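Local atomic coordinates of extracellular solute-binding protein family 1 (Alicyclobacillus acidocaldarius subsp. acidocaldarius, PDB entry 4OVJ), a protein that probably binds a solute outside the cell, as other members of the bacterial extracellular solute-binding protein family do, and presents it for transport. Residues 43-48 and 55-60; 50-55 and 314-319; 29-34 and 329-334; 83-88 and 99-104. All blocks are in the same frame, centred on the assembly; numbering follows the deposited sequence. Where two conformers were deposited one is given.

From the N terminus, strand 25-31 opens the widest loop, closed by contact 3 some 295 residues later, where Arg-331 reaches the end of that strand. Everything else nests inside it. Contact 1 closes first, folding helix 35-51 back against strand 55-61. Contact 2 starts before contact 1 has closed, so the two cross; they share Ile-55, and contact 2 joins the end of the same helix to helix 307-319. Contact 4, in series with contact 1 and nested within contact 2, ties strand 84-87 to the loop after helix 92-98. Three of them reach the same mixed sheet, while contact 2 packs one helix end against another helix.

Contact 1 (43-48 and 55-60); sequences AAVKAF and IHIQTE
Val-45 and Ile-57 mark the closest backbone approach of a helix running back over a strand, their CA atoms 7.0 Å apart. The short axes of 43-48 and 55-60 come within 9.0 Å and are nearly antiparallel, at 163°. This is the return half of a beta-alpha-beta unit: helix 35-51 leaves strand 25-31, and strand 55-61 then pairs parallel to that first strand. No hydrogen bond joins the two segments; apolar side chains do the work. Phe-48 carries the larger share, with CG anti to the backbone N (chi1 177°), which sends the ring down onto the strand. Ile-55 CG2 lies at the ring's edge, in its plane, 3.7 Å from Phe-48 CE2, and the ring's far corner, Phe-48 CZ, meets Ile-55 CD1 at 3.9 Å. Ile-57 crosses the phenylalanine at about a right angle, its CG1 3.6 Å from Phe-48 CD2. Phe-313 of helix 307-319 meets the Phe-48 ring edge-to-face. Replacing Phe-48 with an alanine would probably cost Ile-55 and Ile-57 their contacts with this ring and open a gap between helix and strand. One turn earlier in the helix, Val-45 splits its branches between two strand residues: CG1 sits 3.7 Å from Ile-57 CB, while CG2 meets the methyl CG2 of Thr-59 at 4.1 Å.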
loop_
_atom_site.group_PDB
_atom_site.type_symbol
_atom_site.label_atom_id
_atom_site.label_comp_id
_atom_site.label_asym_id
_atom_site.label_seq_id
_atom_site.Cartn_x
_atom_site.Cartn_y
_atom_site.Cartn_z
ATOM N N ALA A 43 12.657 1.204 -19.871
ATOM C CA ALA A 43 13.430 2.438 -19.808
ATOM C C ALA A 43 14.468 2.389 -18.682
ATOM O O ALA A 43 15.570 2.895 -18.833
ATOM C CB ALA A 43 12.519 3.636 -19.633
ATOM N N ALA A 44 14.116 1.779 -17.552
ATOM C CA ALA A 44 15.065 1.635 -16.458
ATOM C C ALA A 44 16.221 0.698 -16.849
ATOM O O ALA A 44 17.367 0.964 -16.534
ATOM C CB ALA A 44 14.370 1.149 -15.198
ATOM N N VAL A 45 15.901 -0.375 -17.557
ATOM C CA VAL A 45 16.904 -1.313 -18.059
ATOM C C VAL A 45 17.831 -0.628 -19.060
ATOM O O VAL A 45 19.042 -0.853 -19.042
ATOM C CB VAL A 45 16.247 -2.546 -18.701
ATOM C CG1 VAL A 45 17.271 -3.390 -19.442
ATOM C CG2 VAL A 45 15.576 -3.385 -17.626
ATOM N N LYS A 46 17.266 0.206 -19.926
ATOM C CA LYS A 46 18.088 0.991 -20.854
ATOM C C LYS A 46 19.114 1.833 -20.101
ATOM O O LYS A 46 20.295 1.860 -20.463
ATOM C CB LYS A 46 17.219 1.879 -21.764
ATOM C CG LYS A 46 18.012 2.826 -22.667
ATOM C CD LYS A 46 17.113 3.603 -23.621
ATOM C CE LYS A 46 17.925 4.325 -24.693
ATOM N NZ LYS A 46 17.047 5.147 -25.563
ATOM N N ALA A 47 18.669 2.515 -19.051
ATOM C CA ALA A 47 19.565 3.341 -18.251
ATOM C C ALA A 47 20.642 2.497 -17.573
ATOM O O ALA A 47 21.828 2.872 -17.543
ATOM C CB ALA A 47 18.770 4.144 -17.235
ATOM N N PHE A 48 20.252 1.335 -17.061
ATOM C CA PHE A 48 21.211 0.437 -16.434
ATOM C C PHE A 48 22.291 -0.028 -17.406
ATOM O O PHE A 48 23.480 -0.027 -17.068
ATOM C CB PHE A 48 20.532 -0.801 -15.860
ATOM C CG PHE A 48 21.498 -1.768 -15.273
ATOM C CD1 PHE A 48 22.047 -1.537 -14.034
ATOM C CD2 PHE A 48 21.929 -2.868 -15.999
ATOM C CE1 PHE A 48 22.955 -2.419 -13.484
ATOM C CE2 PHE A 48 22.853 -3.748 -15.467
ATOM C CZ PHE A 48 23.369 -3.524 -14.206
ATOM N N ILE A 55 27.420 -5.436 -18.174
ATOM C CA ILE A 55 26.317 -6.298 -17.772
ATOM C C ILE A 55 25.186 -6.116 -18.777
ATOM O O ILE A 55 24.589 -5.037 -18.878
ATOM C CB ILE A 55 25.826 -5.976 -16.343
ATOM C CG1 ILE A 55 26.984 -6.091 -15.345
ATOM C CG2 ILE A 55 24.692 -6.929 -15.945
ATOM C CD1 ILE A 55 26.699 -5.540 -13.948
ATOM N N HIS A 56 24.877 -7.174 -19.512
ATOM C CA HIS A 56 23.685 -7.186 -20.332
ATOM C C HIS A 56 22.486 -7.639 -19.505
ATOM O O HIS A 56 22.594 -8.541 -18.663
ATOM C CB HIS A 56 23.811 -8.176 -21.477
ATOM C CG HIS A 56 24.954 -7.923 -22.407
ATOM N ND1 HIS A 56 25.098 -6.752 -23.115
ATOM C CD2 HIS A 56 25.943 -8.740 -22.828
ATOM C CE1 HIS A 56 26.159 -6.838 -23.895
ATOM N NE2 HIS A 56 26.687 -8.035 -23.738
ATOM N N ILE A 57 21.343 -7.031 -19.763
ATOM C CA ILE A 57 20.086 -7.476 -19.198
ATOM C C ILE A 57 19.217 -8.043 -20.314
ATOM O O ILE A 57 18.954 -7.375 -21.323
ATOM C CB ILE A 57 19.335 -6.331 -18.499
ATOM C CG1 ILE A 57 20.207 -5.698 -17.421
ATOM C CG2 ILE A 57 18.024 -6.849 -17.916
ATOM C CD1 ILE A 57 20.614 -6.642 -16.306
ATOM N N GLN A 58 18.800 -9.293 -20.129
ATOM C CA GLN A 58 17.865 -9.932 -21.010
ATOM C C GLN A 58 16.510 -9.965 -20.319
ATOM O O GLN A 58 16.292 -10.751 -19.400
ATOM C CB GLN A 58 18.361 -11.335 -21.330
ATOM C CG GLN A 58 17.462 -12.103 -22.262
ATOM C CD GLN A 58 18.001 -13.484 -22.574
ATOM O OE1 GLN A 58 19.205 -13.711 -22.563
ATOM N NE2 GLN A 58 17.101 -14.413 -22.856
ATOM N N THR A 59 15.591 -9.108 -20.754
ATOM C CA THR A 59 14.282 -9.055 -20.118
ATOM C C THR A 59 13.418 -10.236 -20.529
ATOM O O THR A 59 13.507 -10.730 -21.657
ATOM C CB THR A 59 13.553 -7.736 -20.403
ATOM O OG1 THR A 59 13.371 -7.568 -21.816
ATOM C CG2 THR A 59 14.346 -6.580 -19.842
ATOM N N GLU A 60 12.602 -10.693 -19.583
ATOM C CA GLU A 60 11.639 -11.752 -19.787
ATOM C C GLU A 60 10.311 -11.226 -19.228
ATOM O O GLU A 60 9.860 -11.614 -18.153
ATOM C CB GLU A 60 12.094 -13.029 -19.072
ATOM C CG GLU A 60 13.396 -13.614 -19.617
ATOM C CD GLU A 60 13.808 -14.910 -18.928
ATOM O OE1 GLU A 60 13.177 -15.288 -17.920
ATOM O OE2 GLU A 60 14.769 -15.559 -19.396
#

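Contact 2 (50-55 and 314-319); sequences KAYPNI and VNFLLN
Tyr-52 and Phe-316 bring together the C-terminal end of one helix and the last turns of another, within a lobe of the solute-binding protein fold. Helix 35-51 stops at Ala-51, and a type I beta turn from Tyr-52 to Ile-55, closed by a 3.1 Å bond from Ile-55 N to Tyr-52 O, leads into the next strand. The close part of the interface is small. Phe-316 CD1 lies near the plane of the tyrosine ring, at its edge, 3.8 Å from Tyr-52 CE2, and the two side chains slant across each other. Phe-316 has CG anti to its own backbone N (chi1 -180°), which extends the ring toward the helix end. Its buried position is completed by Phe-48, which packs edge-to-face with Phe-316 and also meets the Tyr-52 ring. Toward solvent the fit slackens: exposed Ala-51 adds just its methyl, CB standing 4.0 Å from Phe-316 CE1. At the end of helix 307-319, a polar pair spans one turn: Asn-319 ND2 donates to Asn-315 OD1 at 3.0 Å. OD1 lies in the amide plane of Asn-319, while ND2 comes in 43° above the carbonyl plane of Asn-315.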
loop_
_atom_site.group_PDB
_atom_site.type_symbol
_atom_site.label_atom_id
_atom_site.label_comp_id
_atom_site.label_asym_id
_atom_site.label_seq_id
_atom_site.Cartn_x
_atom_site.Cartn_y
_atom_site.Cartn_z
ATOM N N LYS A 50 23.428 1.329 -20.024
ATOM C CA LYS A 50 24.349 2.431 -20.298
ATOM C C LYS A 50 25.312 2.652 -19.129
ATOM O O LYS A 50 26.506 2.881 -19.330
ATOM C CB LYS A 50 23.567 3.716 -20.570
ATOM C CG LYS A 50 24.446 4.949 -20.689
ATOM C CD LYS A 50 23.652 6.145 -21.193
ATOM C CE LYS A 50 24.533 7.372 -21.360
ATOM N NZ LYS A 50 23.806 8.474 -22.046
ATOM N N ALA A 51 24.789 2.577 -17.909
ATOM C CA ALA A 51 25.594 2.834 -16.705
ATOM C C ALA A 51 26.583 1.715 -16.380
ATOM O O ALA A 51 27.669 1.975 -15.837
ATOM C CB ALA A 51 24.694 3.073 -15.517
ATOM N N TYR A 52 26.191 0.486 -16.697
ATOM C CA TYR A 52 26.975 -0.703 -16.418
ATOM C C TYR A 52 27.142 -1.503 -17.694
ATOM O O TYR A 52 26.493 -2.523 -17.883
ATOM C CB TYR A 52 26.271 -1.527 -15.345
ATOM C CG TYR A 52 26.285 -0.811 -14.029
ATOM C CD1 TYR A 52 27.380 -0.904 -13.183
ATOM C CD2 TYR A 52 25.232 0.016 -13.657
ATOM C CE1 TYR A 52 27.413 -0.227 -11.977
ATOM C CE2 TYR A 52 25.252 0.695 -12.450
ATOM C CZ TYR A 52 26.346 0.573 -11.612
ATOM O OH TYR A 52 26.391 1.232 -10.419
ATOM N N PRO A 53 28.004 -1.026 -18.593
ATOM C CA PRO A 53 28.100 -1.647 -19.926
ATOM C C PRO A 53 28.745 -3.034 -19.963
ATOM O O PRO A 53 28.730 -3.672 -21.002
ATOM C CB PRO A 53 28.929 -0.640 -20.718
ATOM C CG PRO A 53 29.737 0.077 -19.691
ATOM C CD PRO A 53 28.854 0.173 -18.480
ATOM N N ASN A 54 29.276 -3.525 -18.852
ATOM C CA ASN A 54 29.717 -4.923 -18.808
ATOM C C ASN A 54 28.661 -5.895 -18.264
ATOM O O ASN A 54 28.963 -7.048 -17.942
ATOM C CB ASN A 54 31.003 -5.047 -18.020
ATOM C CG ASN A 54 30.890 -4.493 -16.636
ATOM O OD1 ASN A 54 30.006 -3.674 -16.339
ATOM N ND2 ASN A 54 31.803 -4.910 -15.774
ATOM N N ILE A 55 27.420 -5.436 -18.174
ATOM C CA ILE A 55 26.317 -6.298 -17.772
ATOM C C ILE A 55 25.186 -6.116 -18.777
ATOM O O ILE A 55 24.589 -5.037 -18.878
ATOM C CB ILE A 55 25.826 -5.976 -16.343
ATOM C CG1 ILE A 55 26.984 -6.091 -15.345
ATOM C CG2 ILE A 55 24.692 -6.929 -15.945
ATOM C CD1 ILE A 55 26.699 -5.540 -13.948
ATOM N N VAL A 314 19.856 -4.916 -8.891
ATOM C CA VAL A 314 18.799 -4.617 -7.937
ATOM C C VAL A 314 19.075 -3.291 -7.223
ATOM O O VAL A 314 18.176 -2.465 -7.062
ATOM C CB VAL A 314 18.595 -5.785 -6.945
ATOM C CG1 VAL A 314 17.688 -5.383 -5.798
ATOM C CG2 VAL A 314 17.998 -6.972 -7.687
ATOM N N ASN A 315 20.319 -3.065 -6.841
ATOM C CA ASN A 315 20.669 -1.827 -6.186
ATOM C C ASN A 315 20.420 -0.611 -7.060
ATOM O O ASN A 315 19.972 0.423 -6.559
ATOM C CB ASN A 315 22.128 -1.824 -5.754
ATOM C CG ASN A 315 22.445 -0.628 -4.902
ATOM O OD1 ASN A 315 21.887 -0.464 -3.812
ATOM N ND2 ASN A 315 23.309 0.247 -5.410
ATOM N N PHE A 316 20.721 -0.747 -8.351
ATOM C CA PHE A 316 20.461 0.293 -9.343
ATOM C C PHE A 316 18.965 0.618 -9.418
ATOM O O PHE A 316 18.563 1.784 -9.347
ATOM C CB PHE A 316 20.980 -0.131 -10.722
ATOM C CG PHE A 316 20.755 0.893 -11.799
ATOM C CD1 PHE A 316 21.709 1.883 -12.031
ATOM C CD2 PHE A 316 19.618 0.852 -12.602
ATOM C CE1 PHE A 316 21.518 2.817 -13.031
ATOM C CE2 PHE A 316 19.424 1.791 -13.608
ATOM C CZ PHE A 316 20.376 2.772 -13.810
ATOM N N LEU A 317 18.136 -0.409 -9.524
ATOM C CA LEU A 317 16.692 -0.208 -9.572
ATOM C C LEU A 317 16.169 0.476 -8.317
ATOM O O LEU A 317 15.285 1.307 -8.396
ATOM C CB LEU A 317 15.947 -1.528 -9.771
ATOM C CG LEU A 317 16.203 -2.231 -11.100
ATOM C CD1 LEU A 317 15.469 -3.562 -11.097
ATOM C CD2 LEU A 317 15.820 -1.361 -12.288
ATOM N N LEU A 318 16.732 0.126 -7.172
ATOM C CA LEU A 318 16.305 0.693 -5.907
ATOM C C LEU A 318 16.772 2.113 -5.690
ATOM O O LEU A 318 16.010 2.931 -5.201
ATOM C CB LEU A 318 16.787 -0.167 -4.732
ATOM C CG LEU A 318 16.182 -1.566 -4.613
ATOM C CD1 LEU A 318 17.008 -2.382 -3.630
ATOM C CD2 LEU A 318 14.735 -1.503 -4.162
ATOM N N ASN A 319 18.030 2.386 -6.013
ATOM C CA ASN A 319 18.713 3.594 -5.501
ATOM C C ASN A 319 19.225 4.578 -6.533
ATOM O O ASN A 319 19.636 5.687 -6.179
ATOM C CB ASN A 319 19.873 3.182 -4.599
ATOM C CG ASN A 319 19.408 2.669 -3.256
ATOM O OD1 ASN A 319 18.589 3.304 -2.590
ATOM N ND2 ASN A 319 19.908 1.515 -2.853
#

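Contact 3 (29-34 and 329-334); sequences FGFWGD and LVRGIP
Arg-331 reaches across to Phe-31 with one corner of its guanidinium group, NH2 lying 4.3 Å from Phe-31 CD2. The meeting joins the C-terminal end of strand 25-31, first strand of a parallel beta-alpha-beta unit, to the loop between helix 321-327 and strand 333-334. The ring atom sits near the guanidinium plane, at its edge, so the two flat groups are not stacked face on face. An extended chain (chi2 172°, chi3 166°) carries the arginine toward the strand end, and the turn at chi4, 82°, swings the guanidinium round at the tip. Phe-31 CD1 stands 3.9 Å above the plane of the Phe-29 ring, over its centre, two residues back along the strand. Arg-331 NH2 is also 4.5 Å from Trp-32 O, too far for a direct bond, and the link is made through Gln-86 instead. Gln-86 NE2 donates to Trp-32 O, while Gln-86 OE1 accepts from Arg-331 NH2; Thr-41 OG1 bonds to that same nitrogen, and Gln-296 OE1 takes Arg-331 NE. No hydrogen bond crosses directly between the two segments. The partners of NE and NH2 are neutral amides and a hydroxyl, which suggests that these hydrogen bonds fix the direction of the group, bringing loop 329-332 to the end of strand 25-31.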
loop_
_atom_site.group_PDB
_atom_site.type_symbol
_atom_site.label_atom_id
_atom_site.label_comp_id
_atom_site.label_asym_id
_atom_site.label_seq_id
_atom_site.Cartn_x
_atom_site.Cartn_y
_atom_site.Cartn_z
ATOM N N PHE A 29 15.942 -11.137 -16.491
ATOM C CA PHE A 29 15.123 -10.320 -15.604
ATOM C C PHE A 29 13.661 -10.514 -15.958
ATOM O O PHE A 29 13.199 -10.028 -16.990
ATOM C CB PHE A 29 15.524 -8.857 -15.756
ATOM C CG PHE A 29 14.647 -7.864 -15.010
ATOM C CD1 PHE A 29 14.016 -8.184 -13.819
ATOM C CD2 PHE A 29 14.531 -6.565 -15.488
ATOM C CE1 PHE A 29 13.261 -7.244 -13.132
ATOM C CE2 PHE A 29 13.774 -5.633 -14.815
ATOM C CZ PHE A 29 13.143 -5.963 -13.632
ATOM N N GLY A 30 12.951 -11.243 -15.096
ATOM C CA GLY A 30 11.531 -11.497 -15.271
ATOM C C GLY A 30 10.693 -10.487 -14.498
ATOM O O GLY A 30 11.002 -10.148 -13.367
ATOM N N PHE A 31 9.626 -10.002 -15.122
ATOM C CA PHE A 31 8.696 -9.111 -14.441
ATOM C C PHE A 31 7.334 -9.168 -15.108
ATOM O O PHE A 31 7.211 -9.679 -16.219
ATOM C CB PHE A 31 9.249 -7.677 -14.371
ATOM C CG PHE A 31 9.423 -7.033 -15.701
ATOM C CD1 PHE A 31 10.562 -7.277 -16.463
ATOM C CD2 PHE A 31 8.453 -6.172 -16.194
ATOM C CE1 PHE A 31 10.725 -6.673 -17.699
ATOM C CE2 PHE A 31 8.614 -5.570 -17.430
ATOM C CZ PHE A 31 9.743 -5.826 -18.182
ATOM N N TRP A 32 6.318 -8.701 -14.394
ATOM C CA TRP A 32 4.957 -8.619 -14.908
ATOM C C TRP A 32 4.539 -7.167 -14.964
ATOM O O TRP A 32 5.175 -6.292 -14.374
ATOM C CB TRP A 32 3.967 -9.394 -14.026
ATOM C CG TRP A 32 3.529 -8.674 -12.753
ATOM C CD1 TRP A 32 2.517 -7.767 -12.635
ATOM C CD2 TRP A 32 4.091 -8.811 -11.442
ATOM N NE1 TRP A 32 2.418 -7.322 -11.345
ATOM C CE2 TRP A 32 3.364 -7.950 -10.584
ATOM C CE3 TRP A 32 5.124 -9.585 -10.904
ATOM C CZ2 TRP A 32 3.644 -7.834 -9.216
ATOM C CZ3 TRP A 32 5.414 -9.468 -9.541
ATOM C CH2 TRP A 32 4.676 -8.591 -8.712
ATOM N N GLY A 33 3.449 -6.923 -15.666
ATOM C CA GLY A 33 2.848 -5.612 -15.658
ATOM C C GLY A 33 1.895 -5.394 -16.809
ATOM O O GLY A 33 1.739 -6.249 -17.677
ATOM N N ASP A 34 1.258 -4.235 -16.794
ATOM C CA ASP A 34 0.521 -3.755 -17.952
ATOM C C ASP A 34 1.493 -3.056 -18.923
ATOM O O ASP A 34 2.707 -3.068 -18.727
ATOM C CB ASP A 34 -0.639 -2.834 -17.518
ATOM C CG ASP A 34 -0.178 -1.592 -16.765
ATOM O OD1 ASP A 34 1.025 -1.252 -16.780
ATOM O OD2 ASP A 34 -1.041 -0.942 -16.145
ATOM N N LEU A 329 6.358 6.880 -10.844
ATOM C CA LEU A 329 5.447 6.547 -9.753
ATOM C C LEU A 329 4.489 5.431 -10.161
ATOM O O LEU A 329 3.518 5.153 -9.475
ATOM C CB LEU A 329 4.665 7.788 -9.310
ATOM C CG LEU A 329 5.386 8.677 -8.300
ATOM C CD1 LEU A 329 6.343 9.612 -9.001
ATOM C CD2 LEU A 329 4.375 9.472 -7.482
ATOM N N VAL A 330 4.814 4.748 -11.253
ATOM C CA VAL A 330 3.934 3.774 -11.847
ATOM C C VAL A 330 3.572 2.646 -10.855
ATOM O O VAL A 330 2.406 2.291 -10.707
ATOM C CB VAL A 330 4.577 3.225 -13.165
ATOM C CG1 VAL A 330 3.717 2.143 -13.782
ATOM C CG2 VAL A 330 4.814 4.364 -14.164
ATOM N N ARG A 331 4.568 2.121 -10.148
ATOM C CA ARG A 331 4.348 1.044 -9.163
ATOM C C ARG A 331 3.987 1.539 -7.759
ATOM O O ARG A 331 3.617 0.751 -6.885
ATOM C CB ARG A 331 5.604 0.199 -9.056
ATOM C CG ARG A 331 5.896 -0.641 -10.282
ATOM C CD ARG A 331 7.269 -1.260 -10.117
ATOM N NE ARG A 331 7.550 -2.341 -11.061
ATOM C CZ ARG A 331 7.970 -2.184 -12.318
ATOM N NH1 ARG A 331 8.158 -0.981 -12.847
ATOM N NH2 ARG A 331 8.212 -3.252 -13.057
ATOM N N GLY A 332 4.118 2.837 -7.546
ATOM C CA GLY A 332 3.941 3.441 -6.241
ATOM C C GLY A 332 5.033 4.454 -5.949
ATOM O O GLY A 332 5.774 4.877 -6.838
ATOM N N ILE A 333 5.123 4.847 -4.685
ATOM C CA ILE A 333 6.131 5.795 -4.238
ATOM C C ILE A 333 7.489 5.097 -4.170
ATOM O O ILE A 333 7.577 3.979 -3.671
ATOM C CB ILE A 333 5.768 6.345 -2.856
ATOM C CG1 ILE A 333 4.440 7.086 -2.950
ATOM C CG2 ILE A 333 6.856 7.276 -2.345
ATOM C CD1 ILE A 333 4.416 8.033 -4.126
ATOM N N PRO A 334 8.555 5.748 -4.664
ATOM C CA PRO A 334 9.865 5.112 -4.607
ATOM C C PRO A 334 10.268 4.696 -3.204
ATOM O O PRO A 334 10.057 5.434 -2.235
ATOM C CB PRO A 334 10.807 6.193 -5.124
ATOM C CG PRO A 334 9.959 6.998 -6.043
ATOM C CD PRO A 334 8.599 7.012 -5.416
#

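Contact 4 (83-88 and 99-104)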
loop_
_atom_site.group_PDB
_atom_site.type_symbol
_atom_site.label_atom_id
_atom_site.label_comp_id
_atom_site.label_asym_id
_atom_site.label_seq_id
_atom_site.Cartn_x
_atom_site.Cartn_y
_atom_site.Cartn_z
ATOM N N ASP A 83 17.528 -14.672 -13.434
ATOM C CA ASP A 83 18.426 -14.213 -12.373
ATOM C C ASP A 83 17.779 -13.222 -11.428
ATOM O O ASP A 83 18.022 -13.268 -10.232
ATOM C CB ASP A 83 19.679 -13.575 -12.955
ATOM C CG ASP A 83 20.484 -14.553 -13.774
ATOM O OD1 ASP A 83 20.976 -15.555 -13.203
ATOM O OD2 ASP A 83 20.590 -14.335 -14.994
ATOM N N ILE A 84 17.003 -12.293 -11.981
ATOM C CA ILE A 84 16.243 -11.340 -11.181
ATOM C C ILE A 84 14.763 -11.536 -11.483
ATOM O O ILE A 84 14.368 -11.669 -12.644
ATOM C CB ILE A 84 16.641 -9.885 -11.478
ATOM C CG1 ILE A 84 18.128 -9.661 -11.176
ATOM C CG2 ILE A 84 15.777 -8.926 -10.666
ATOM C CD1 ILE A 84 19.025 -9.841 -12.381
HETATM N N MSE A 85 13.960 -11.571 -10.423
HETATM C CA MSE A 85 12.543 -11.875 -10.511
HETATM C C MSE A 85 11.794 -10.810 -9.778
HETATM O O MSE A 85 12.047 -10.558 -8.598
HETATM C CB MSE A 85 12.223 -13.198 -9.813
HETATM C CG MSE A 85 12.454 -14.415 -10.705
HETATM SE SE MSE A 85 12.263 -16.075 -9.645
HETATM C CE MSE A 85 14.124 -16.135 -9.021
ATOM N N GLN A 86 10.851 -10.179 -10.453
ATOM C CA GLN A 86 9.876 -9.364 -9.753
ATOM C C GLN A 86 8.988 -10.346 -8.963
ATOM O O GLN A 86 8.614 -11.408 -9.469
ATOM C CB GLN A 86 9.083 -8.509 -10.725
ATOM C CG GLN A 86 8.349 -7.340 -10.108
ATOM C CD GLN A 86 7.799 -6.459 -11.204
ATOM O OE1 GLN A 86 8.503 -5.627 -11.773
ATOM N NE2 GLN A 86 6.567 -6.678 -11.546
HETATM N N MSE A 87 8.718 -10.015 -7.706
HETATM C CA MSE A 87 8.044 -10.922 -6.785
HETATM C C MSE A 87 6.925 -10.182 -6.108
HETATM O O MSE A 87 6.962 -8.960 -5.973
HETATM C CB MSE A 87 9.097 -11.450 -5.818
HETATM C CG MSE A 87 8.616 -12.439 -4.756
HETATM SE SE MSE A 87 7.834 -14.074 -5.519
HETATM C CE MSE A 87 9.067 -14.529 -6.980
ATOM N N ASP A 88 5.914 -10.935 -5.695
ATOM C CA ASP A 88 4.764 -10.389 -5.006
ATOM C C ASP A 88 4.666 -10.945 -3.582
ATOM O O ASP A 88 5.060 -12.086 -3.304
ATOM C CB ASP A 88 3.474 -10.706 -5.739
ATOM C CG ASP A 88 2.279 -9.944 -5.152
ATOM O OD1 ASP A 88 2.179 -8.712 -5.378
ATOM O OD2 ASP A 88 1.446 -10.574 -4.458
ATOM N N GLY A 99 13.510 -22.624 -1.538
ATOM C CA GLY A 99 14.924 -22.396 -1.776
ATOM C C GLY A 99 15.264 -21.780 -3.125
ATOM O O GLY A 99 16.391 -21.874 -3.588
ATOM N N GLN A 100 14.298 -21.104 -3.736
ATOM C CA GLN A 100 14.486 -20.538 -5.067
ATOM C C GLN A 100 15.016 -19.093 -5.041
ATOM O O GLN A 100 15.362 -18.551 -6.084
ATOM C CB GLN A 100 13.169 -20.566 -5.845
ATOM C CG GLN A 100 12.523 -21.940 -5.937
ATOM C CD GLN A 100 13.325 -22.936 -6.747
ATOM O OE1 GLN A 100 14.441 -22.674 -7.157
ATOM N NE2 GLN A 100 12.740 -24.097 -6.984
ATOM N N LEU A 101 15.041 -18.472 -3.867
ATOM C CA LEU A 101 15.414 -17.066 -3.733
ATOM C C LEU A 101 16.679 -16.885 -2.905
ATOM O O LEU A 101 16.834 -17.475 -1.826
ATOM C CB LEU A 101 14.266 -16.272 -3.107
ATOM C CG LEU A 101 12.917 -16.355 -3.825
ATOM C CD1 LEU A 101 11.877 -15.466 -3.151
ATOM C CD2 LEU A 101 13.060 -15.980 -5.285
ATOM N N LEU A 102 17.563 -16.030 -3.414
ATOM C CA LEU A 102 18.802 -15.689 -2.748
ATOM C C LEU A 102 18.530 -14.895 -1.480
ATOM O O LEU A 102 17.730 -13.964 -1.473
ATOM C CB LEU A 102 19.689 -14.867 -3.680
ATOM C CG LEU A 102 21.123 -14.625 -3.244
ATOM C CD1 LEU A 102 21.905 -15.920 -3.254
ATOM C CD2 LEU A 102 21.757 -13.625 -4.189
ATOM N N ASN A 103 19.202 -15.270 -0.403
ATOM C CA ASN A 103 19.142 -14.500 0.835
ATOM C C ASN A 103 19.970 -13.232 0.660
ATOM O O ASN A 103 21.193 -13.288 0.477
ATOM C CB ASN A 103 19.642 -15.328 2.026
ATOM C CG ASN A 103 19.405 -14.650 3.363
ATOM O OD1 ASN A 103 19.015 -13.490 3.445
ATOM N ND2 ASN A 103 19.665 -15.380 4.424
ATOM N N LEU A 104 19.282 -12.096 0.695
ATOM C CA LEU A 104 19.871 -10.787 0.461
ATOM C C LEU A 104 20.342 -10.106 1.733
ATOM O O LEU A 104 20.907 -9.009 1.672
ATOM C CB LEU A 104 18.847 -9.875 -0.258
ATOM C CG LEU A 104 18.182 -10.459 -1.509
ATOM C CD1 LEU A 104 17.139 -9.497 -2.055
ATOM C CD2 LEU A 104 19.214 -10.838 -2.557
#
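Selenomethionine Met-85 and Leu-101 bridge strand 84-87 of the mixed sheet and the loop that follows helix 92-98, in an alpha/beta solute-binding fold. Met-85 was modelled in two conformers, and the contacts given here are those of one of them. The loop begins at Gly-99, where a positive phi and two bonds back into the last turn make a Schellman motif that ends the helix. Its carbonyl oxygen is bonded to Ser-302 OG, beyond the neighbouring strand 293-300. Gln-100 comes next and contributes its backbone: O lies 4.0 Å from Met-85 CE, while its side chain leads off toward Val-76 of helix 65-77. Leu-101 then makes the main apolar meeting, CD2 touching the same terminal methyl, Met-85 CE, at 3.9 Å. The leucine has CG anti to its carbonyl carbon (chi1 -56°), which brings CD2 to the selenomethionine; Ile-92 and Tyr-95 of helix 92-98 also pack against the leucine. On the strand side the reach depends on Met-85, whose side chain is bent at chi3 (-87°), which turns CE toward the loop, where Gln-100 O and Leu-101 CD2 lie side by side before it.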